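Local coordinates for putative rubredoxin reductase (Rhodopseudomonas palustris, PDB 3FG2), which uses FAD to carry electrons between NADH and ferredoxin, and probably supplies the cytochrome P450 CYP199A2 through that ferredoxin, at residues Val146-Gly151 and Asp169-Ala174; Leu5-Gly10 and Leu104-Arg109. All blocks are in the same frame, centred on the assembly; numbering follows the deposited sequence.

Contact 1 (Val146-Gly151 and Asp169-Ala174); sequences VVIGAG and DVVELA
Val147 and Val170 lie side by side in the parallel strand pair of a Rossmann-type beta-alpha-beta unit, strand 144-148, helix 152-163, strand 167-171, whose GxGxxG turn begins at Gly149. Backbone bonds alternate between the strands in the parallel pattern: Val147 N donates to Asp169 O at 2.6 Å, Val171 N to Val147 O at 2.7 Å, and Gly149 N to Val171 O at 2.8 Å. Branched residues suit these extended backbones. On one face Val146 CG1 meets Val171 CG2 at 3.7 Å; Val220 of strand 216-222 covers Val146, while Leu222 and Leu228, from strands 216-222 and 227-229, cover Val171. On the other, Val147 CB packs on Val170 CG2. Asp169, on the same face as Val146 and Val171, hydrogen-bonds through OD2 to NE2 of His202 on strand 200-202. At Gly149 the chain leaves the strand with positive phi (115°), where a CB would be jammed against the carbonyl O of Ile148. Glu172 starts with CG anti to its backbone N (chi1 172°) and bends at chi2 (58°), which swings OE2 end-on to Ala150 N, 2.9 Å away. Ala150 CB lies beside the same carboxylate, 3.5 Å from OE2, where a small methyl fits. The other oxygen, OE1, accepts from Ala174 N. Shortened to an alanine, position 172 would probably leave the amides of Ala150 and Ala174 without these acceptors and the glycine turn freer to shift. An acid here is common in Rossmann folds that bind NAD or FAD; held by two amides, it is consistent with an NADH site, though no nucleotide is bound there.

Contact 2 (Leu5-Gly10 and Leu104-Arg109); sequences LIAGAG and LATGAR. With FAD (flavin-adenine dinucleotide), chain B.
Leu104 carries CG beside its backbone N and opposite its carbonyl carbon (chi1 -62°), which brings CD2 to 4.0 Å from Ala7 CB. Thr106, with chi1 at 53°, likewise sets CG2 on the side of its own N, so that this methyl touches the strand and the cofactor at once: it lies 3.7 Å from Ala7 O and 3.6 Å from N7A of the FAD adenine. The two segments are the Rossmann-type glycine turn after strand 4-7 and the Ala-Thr-Gly turn after strand 101-104, neighbouring strands of the parallel FAD-binding sheet. One direct hydrogen bond joins them, Ala105 N to Ala7 O at 2.9 Å, bent to 151° at the hydrogen, as the regular pairing ends at the Ala7-Leu104 bridge. Small residues are called for at Ala7, Gly8, Gly10 and Gly107. Ala7 is short enough to share its face with Leu104 and Met79. Gly8 CA passes 3.3 Å from Ala105 O in a CA-H...O contact; a side chain there would run into that oxygen. Gly10, at the N-cap of helix 11-22, lies against the pyrophosphate ester, where a CB would collide with FAD O5B, and a CB on Gly107 would clash with the bridging O3P. The carbonyl O of Thr106 approaches C8A of the adenine and also accepts from Asn242 ND2. Beyond the one direct bond a water takes over, completing the link between turns and cofactor: it accepts from Gly10 N (2.7 Å), and donates both to Ala105 O (2.9 Å) and to O1P of the flavin-side phosphate (2.7 Å).

From the N terminus, strand 4-7 and its glycine turn come first, and contact 2 is completed only when the chain returns at residues 104-109, closing a loop of 93 residues. Contact 1 then opens at 146-151 and closes after a short crossover of 17 residues, mostly helix. The two loops follow in series, neither nesting nor crossing. Their centres lie 28 Å apart on opposite sides of the chain's centre, each in its own five-stranded parallel sheet, one holding FAD, the other in what is probably the NAD-binding domain. Strand 108-110, leaving contact 2, pairs with strand 239-241, which follows strand 232-235, the neighbour of strand 144-148 in the sheet of contact 1.

Contact 1 (Val146-Gly151 and Asp169-Ala174)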
loop_
_atom_site.group_PDB
_atom_site.type_symbol
_atom_site.label_atom_id
_atom_site.label_comp_id
_atom_site.label_asym_id
_atom_site.label_seq_id
_atom_site.Cartn_x
_atom_site.Cartn_y
_atom_site.Cartn_z
ATOM N N VAL A 146 -14.188 14.759 -8.141
ATOM C CA VAL A 146 -14.944 13.796 -7.351
ATOM C C VAL A 146 -13.983 12.648 -7.086
ATOM O O VAL A 146 -13.415 12.085 -8.020
ATOM C CB VAL A 146 -16.179 13.226 -8.100
ATOM C CG1 VAL A 146 -16.738 12.026 -7.335
ATOM C CG2 VAL A 146 -17.260 14.285 -8.216
ATOM N N VAL A 147 -13.791 12.315 -5.814
ATOM C CA VAL A 147 -12.903 11.220 -5.443
ATOM C C VAL A 147 -13.744 9.984 -5.119
ATOM O O VAL A 147 -14.523 9.988 -4.164
ATOM C CB VAL A 147 -12.054 11.592 -4.212
ATOM C CG1 VAL A 147 -11.201 10.405 -3.779
ATOM C CG2 VAL A 147 -11.177 12.786 -4.543
ATOM N N ILE A 148 -13.592 8.936 -5.924
ATOM C CA ILE A 148 -14.336 7.699 -5.713
ATOM C C ILE A 148 -13.431 6.731 -4.969
ATOM O O ILE A 148 -12.433 6.265 -5.515
ATOM C CB ILE A 148 -14.757 7.035 -7.052
ATOM C CG1 ILE A 148 -15.490 8.049 -7.941
ATOM C CG2 ILE A 148 -15.642 5.823 -6.768
ATOM C CD1 ILE A 148 -15.860 7.526 -9.334
ATOM N N GLY A 149 -13.788 6.425 -3.727
ATOM C CA GLY A 149 -12.993 5.512 -2.924
ATOM C C GLY A 149 -12.396 6.224 -1.727
ATOM O O GLY A 149 -11.435 6.983 -1.869
ATOM N N ALA A 150 -12.962 5.988 -0.548
ATOM C CA ALA A 150 -12.480 6.641 0.663
ATOM C C ALA A 150 -11.377 5.861 1.379
ATOM O O ALA A 150 -11.369 5.761 2.604
ATOM C CB ALA A 150 -13.645 6.896 1.613
ATOM N N GLY A 151 -10.455 5.302 0.607
ATOM C CA GLY A 151 -9.351 4.574 1.198
ATOM C C GLY A 151 -8.297 5.590 1.589
ATOM O O GLY A 151 -8.507 6.794 1.401
ATOM N N ASP A 169 -15.468 16.313 -3.651
ATOM C CA ASP A 169 -16.557 15.432 -3.246
ATOM C C ASP A 169 -16.017 14.007 -3.217
ATOM O O ASP A 169 -15.425 13.535 -4.192
ATOM C CB ASP A 169 -17.739 15.519 -4.215
ATOM C CG ASP A 169 -18.615 16.726 -3.952
ATOM O OD1 ASP A 169 -18.302 17.829 -4.443
ATOM O OD2 ASP A 169 -19.614 16.575 -3.233
ATOM N N VAL A 170 -16.211 13.334 -2.089
ATOM C CA VAL A 170 -15.743 11.964 -1.916
ATOM C C VAL A 170 -16.902 10.972 -1.920
ATOM O O VAL A 170 -17.825 11.069 -1.112
ATOM C CB VAL A 170 -14.953 11.803 -0.600
ATOM C CG1 VAL A 170 -14.596 10.337 -0.390
ATOM C CG2 VAL A 170 -13.690 12.654 -0.643
ATOM N N VAL A 171 -16.834 10.019 -2.840
ATOM C CA VAL A 171 -17.855 8.993 -2.996
ATOM C C VAL A 171 -17.395 7.638 -2.449
ATOM O O VAL A 171 -16.450 7.040 -2.966
ATOM C CB VAL A 171 -18.223 8.831 -4.490
ATOM C CG1 VAL A 171 -19.111 7.606 -4.691
ATOM C CG2 VAL A 171 -18.920 10.091 -4.983
ATOM N N GLU A 172 -18.069 7.169 -1.401
ATOM C CA GLU A 172 -17.763 5.880 -0.775
ATOM C C GLU A 172 -19.027 5.024 -0.671
ATOM O O GLU A 172 -20.089 5.515 -0.278
ATOM C CB GLU A 172 -17.177 6.078 0.626
ATOM C CG GLU A 172 -17.011 4.774 1.399
ATOM C CD GLU A 172 -16.113 3.771 0.683
ATOM O OE1 GLU A 172 -16.315 2.549 0.867
ATOM O OE2 GLU A 172 -15.202 4.199 -0.058
ATOM N N LEU A 173 -18.908 3.743 -1.013
ATOM C CA LEU A 173 -20.057 2.839 -0.956
ATOM C C LEU A 173 -20.406 2.443 0.477
ATOM O O LEU A 173 -21.577 2.256 0.806
ATOM C CB LEU A 173 -19.801 1.579 -1.792
ATOM C CG LEU A 173 -20.964 0.574 -1.796
ATOM C CD1 LEU A 173 -22.243 1.280 -2.245
ATOM C CD2 LEU A 173 -20.641 -0.614 -2.715
ATOM N N ALA A 174 -19.391 2.324 1.324
ATOM C CA ALA A 174 -19.599 1.968 2.719
ATOM C C ALA A 174 -20.167 3.153 3.500
ATOM O O ALA A 174 -20.131 4.296 3.040
ATOM C CB ALA A 174 -18.281 1.524 3.336
#

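Contact 2 (Leu5-Gly10 and Leu104-Arg109)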
loop_
_atom_site.group_PDB
_atom_site.type_symbol
_atom_site.label_atom_id
_atom_site.label_comp_id
_atom_site.label_asym_id
_atom_site.label_seq_id
_atom_site.Cartn_x
_atom_site.Cartn_y
_atom_site.Cartn_z
ATOM N N LEU A 5 16.941 -13.700 -9.883
ATOM C CA LEU A 5 16.191 -12.757 -10.696
ATOM C C LEU A 5 15.018 -12.167 -9.925
ATOM O O LEU A 5 14.184 -12.902 -9.393
ATOM C CB LEU A 5 15.686 -13.460 -11.960
ATOM C CG LEU A 5 16.257 -13.002 -13.304
ATOM C CD1 LEU A 5 17.756 -12.772 -13.195
ATOM C CD2 LEU A 5 15.936 -14.050 -14.363
ATOM N N ILE A 6 14.964 -10.838 -9.866
ATOM C CA ILE A 6 13.882 -10.152 -9.170
ATOM C C ILE A 6 12.982 -9.476 -10.192
ATOM O O ILE A 6 13.435 -8.615 -10.955
ATOM C CB ILE A 6 14.406 -9.068 -8.227
ATOM C CG1 ILE A 6 15.494 -9.639 -7.321
ATOM C CG2 ILE A 6 13.255 -8.524 -7.396
ATOM C CD1 ILE A 6 16.250 -8.576 -6.555
ATOM N N ALA A 7 11.711 -9.874 -10.195
ATOM C CA ALA A 7 10.708 -9.326 -11.111
ATOM C C ALA A 7 9.877 -8.277 -10.393
ATOM O O ALA A 7 8.996 -8.611 -9.603
ATOM C CB ALA A 7 9.806 -10.437 -11.609
ATOM N N GLY A 8 10.150 -7.011 -10.683
ATOM C CA GLY A 8 9.435 -5.929 -10.028
ATOM C C GLY A 8 10.444 -5.167 -9.193
ATOM O O GLY A 8 11.085 -5.751 -8.318
ATOM N N ALA A 9 10.599 -3.873 -9.464
ATOM C CA ALA A 9 11.567 -3.055 -8.740
ATOM C C ALA A 9 10.936 -1.928 -7.925
ATOM O O ALA A 9 11.351 -0.771 -8.026
ATOM C CB ALA A 9 12.592 -2.479 -9.712
ATOM N N GLY A 10 9.921 -2.279 -7.137
ATOM C CA GLY A 10 9.265 -1.311 -6.277
ATOM C C GLY A 10 9.867 -1.507 -4.896
ATOM O O GLY A 10 11.017 -1.946 -4.791
ATOM N N LEU A 104 9.458 -12.975 -7.111
ATOM C CA LEU A 104 8.338 -12.224 -7.678
ATOM C C LEU A 104 7.933 -11.103 -6.731
ATOM O O LEU A 104 7.529 -11.352 -5.593
ATOM C CB LEU A 104 7.140 -13.144 -7.923
ATOM C CG LEU A 104 7.408 -14.269 -8.925
ATOM C CD1 LEU A 104 6.167 -15.132 -9.097
ATOM C CD2 LEU A 104 7.839 -13.654 -10.260
ATOM N N ALA A 105 8.069 -9.870 -7.210
ATOM C CA ALA A 105 7.727 -8.681 -6.437
ATOM C C ALA A 105 7.030 -7.735 -7.406
ATOM O O ALA A 105 7.412 -6.574 -7.554
ATOM C CB ALA A 105 8.989 -8.040 -5.883
ATOM N N THR A 106 5.999 -8.269 -8.054
ATOM C CA THR A 106 5.218 -7.564 -9.059
ATOM C C THR A 106 4.166 -6.617 -8.505
ATOM O O THR A 106 3.507 -5.910 -9.267
ATOM C CB THR A 106 4.514 -8.576 -9.981
ATOM O OG1 THR A 106 3.770 -9.508 -9.184
ATOM C CG2 THR A 106 5.536 -9.341 -10.807
ATOM N N GLY A 107 4.004 -6.611 -7.185
ATOM C CA GLY A 107 3.030 -5.734 -6.568
ATOM C C GLY A 107 1.615 -5.949 -7.075
ATOM O O GLY A 107 1.230 -7.065 -7.437
ATOM N N ALA A 108 0.844 -4.865 -7.098
ATOM C CA ALA A 108 -0.542 -4.901 -7.554
ATOM C C ALA A 108 -0.850 -3.678 -8.418
ATOM O O ALA A 108 -0.201 -2.641 -8.285
ATOM C CB ALA A 108 -1.473 -4.948 -6.356
ATOM N N ARG A 109 -1.844 -3.810 -9.296
ATOM C CA ARG A 109 -2.235 -2.732 -10.201
ATOM C C ARG A 109 -3.610 -2.151 -9.890
ATOM O O ARG A 109 -4.378 -2.719 -9.114
ATOM C CB ARG A 109 -2.230 -3.242 -11.644
ATOM C CG ARG A 109 -3.197 -4.410 -11.920
ATOM C CD ARG A 109 -3.131 -4.830 -13.393
ATOM N NE ARG A 109 -4.004 -5.963 -13.708
ATOM C CZ ARG A 109 -3.796 -7.216 -13.305
ATOM N NH1 ARG A 109 -2.735 -7.513 -12.565
ATOM N NH2 ARG A 109 -4.650 -8.175 -13.642
HETATM P PA FAD B . 5.235 -1.932 -5.710
HETATM O O1A FAD B . 3.918 -1.623 -6.327
HETATM O O2A FAD B . 5.951 -0.978 -5.070
HETATM O O5B FAD B . 6.056 -2.215 -6.979
HETATM C C5B FAD B . 5.709 -3.215 -7.989
HETATM C C4B FAD B . 6.648 -2.899 -9.174
HETATM O O4B FAD B . 6.685 -4.104 -10.028
HETATM C C3B FAD B . 6.195 -1.752 -10.096
HETATM O O3B FAD B . 7.162 -0.808 -10.433
HETATM C C2B FAD B . 5.555 -2.501 -11.230
HETATM O O2B FAD B . 5.421 -1.745 -12.394
HETATM C C1B FAD B . 6.530 -3.627 -11.405
HETATM N N9A FAD B . 6.064 -4.819 -12.117
HETATM C C8A FAD B . 4.810 -5.373 -12.072
HETATM N N7A FAD B . 4.693 -6.452 -12.837
HETATM C C5A FAD B . 5.920 -6.616 -13.411
HETATM C C6A FAD B . 6.437 -7.625 -14.363
HETATM N N6A FAD B . 5.728 -8.616 -14.852
HETATM N N1A FAD B . 7.760 -7.459 -14.720
HETATM C C2A FAD B . 8.540 -6.437 -14.233
HETATM N N3A FAD B . 8.145 -5.476 -13.364
HETATM C C4A FAD B . 6.823 -5.607 -12.980
HETATM N N1 FAD B . 2.237 2.008 2.456
HETATM C C2 FAD B . 2.537 2.429 3.684
HETATM O O2 FAD B . 2.876 1.667 4.538
HETATM N N3 FAD B . 2.476 3.815 4.048
HETATM C C4 FAD B . 2.105 4.787 3.135
HETATM O O4 FAD B . 2.070 5.954 3.479
HETATM C C4X FAD B . 1.778 4.337 1.785
HETATM N N5 FAD B . 1.417 5.244 0.845
HETATM C C5X FAD B . 1.122 4.787 -0.427
HETATM C C6 FAD B . 0.758 5.756 -1.405
HETATM C C7 FAD B . 0.454 5.397 -2.702
HETATM C C7M FAD B . 0.072 6.467 -3.705
HETATM C C8 FAD B . 0.501 3.984 -3.097
HETATM C C8M FAD B . 0.184 3.519 -4.501
HETATM C C9 FAD B . 0.856 3.015 -2.136
HETATM C C9A FAD B . 1.169 3.402 -0.810
HETATM N N10 FAD B . 1.558 2.458 0.229
HETATM C C10 FAD B . 1.860 2.893 1.489
HETATM C "C1'" FAD B . 1.621 1.023 -0.147
HETATM C "C2'" FAD B . 3.059 0.648 -0.619
HETATM O "O2'" FAD B . 3.420 1.519 -1.668
HETATM C "C3'" FAD B . 3.036 -0.796 -1.077
HETATM O "O3'" FAD B . 2.692 -1.638 0.018
HETATM C "C4'" FAD B . 4.403 -1.190 -1.610
HETATM O "O4'" FAD B . 4.778 -0.337 -2.724
HETATM C "C5'" FAD B . 4.344 -2.628 -2.065
HETATM O "O5'" FAD B . 5.766 -2.985 -2.650
HETATM P P FAD B . 5.867 -3.935 -3.810
HETATM O O1P FAD B . 7.405 -4.015 -4.021
HETATM O O2P FAD B . 5.235 -5.161 -3.604
HETATM O O3P FAD B . 5.237 -3.356 -5.000
HETATM O O HOH W 1 8.956 -4.565 -6.168
#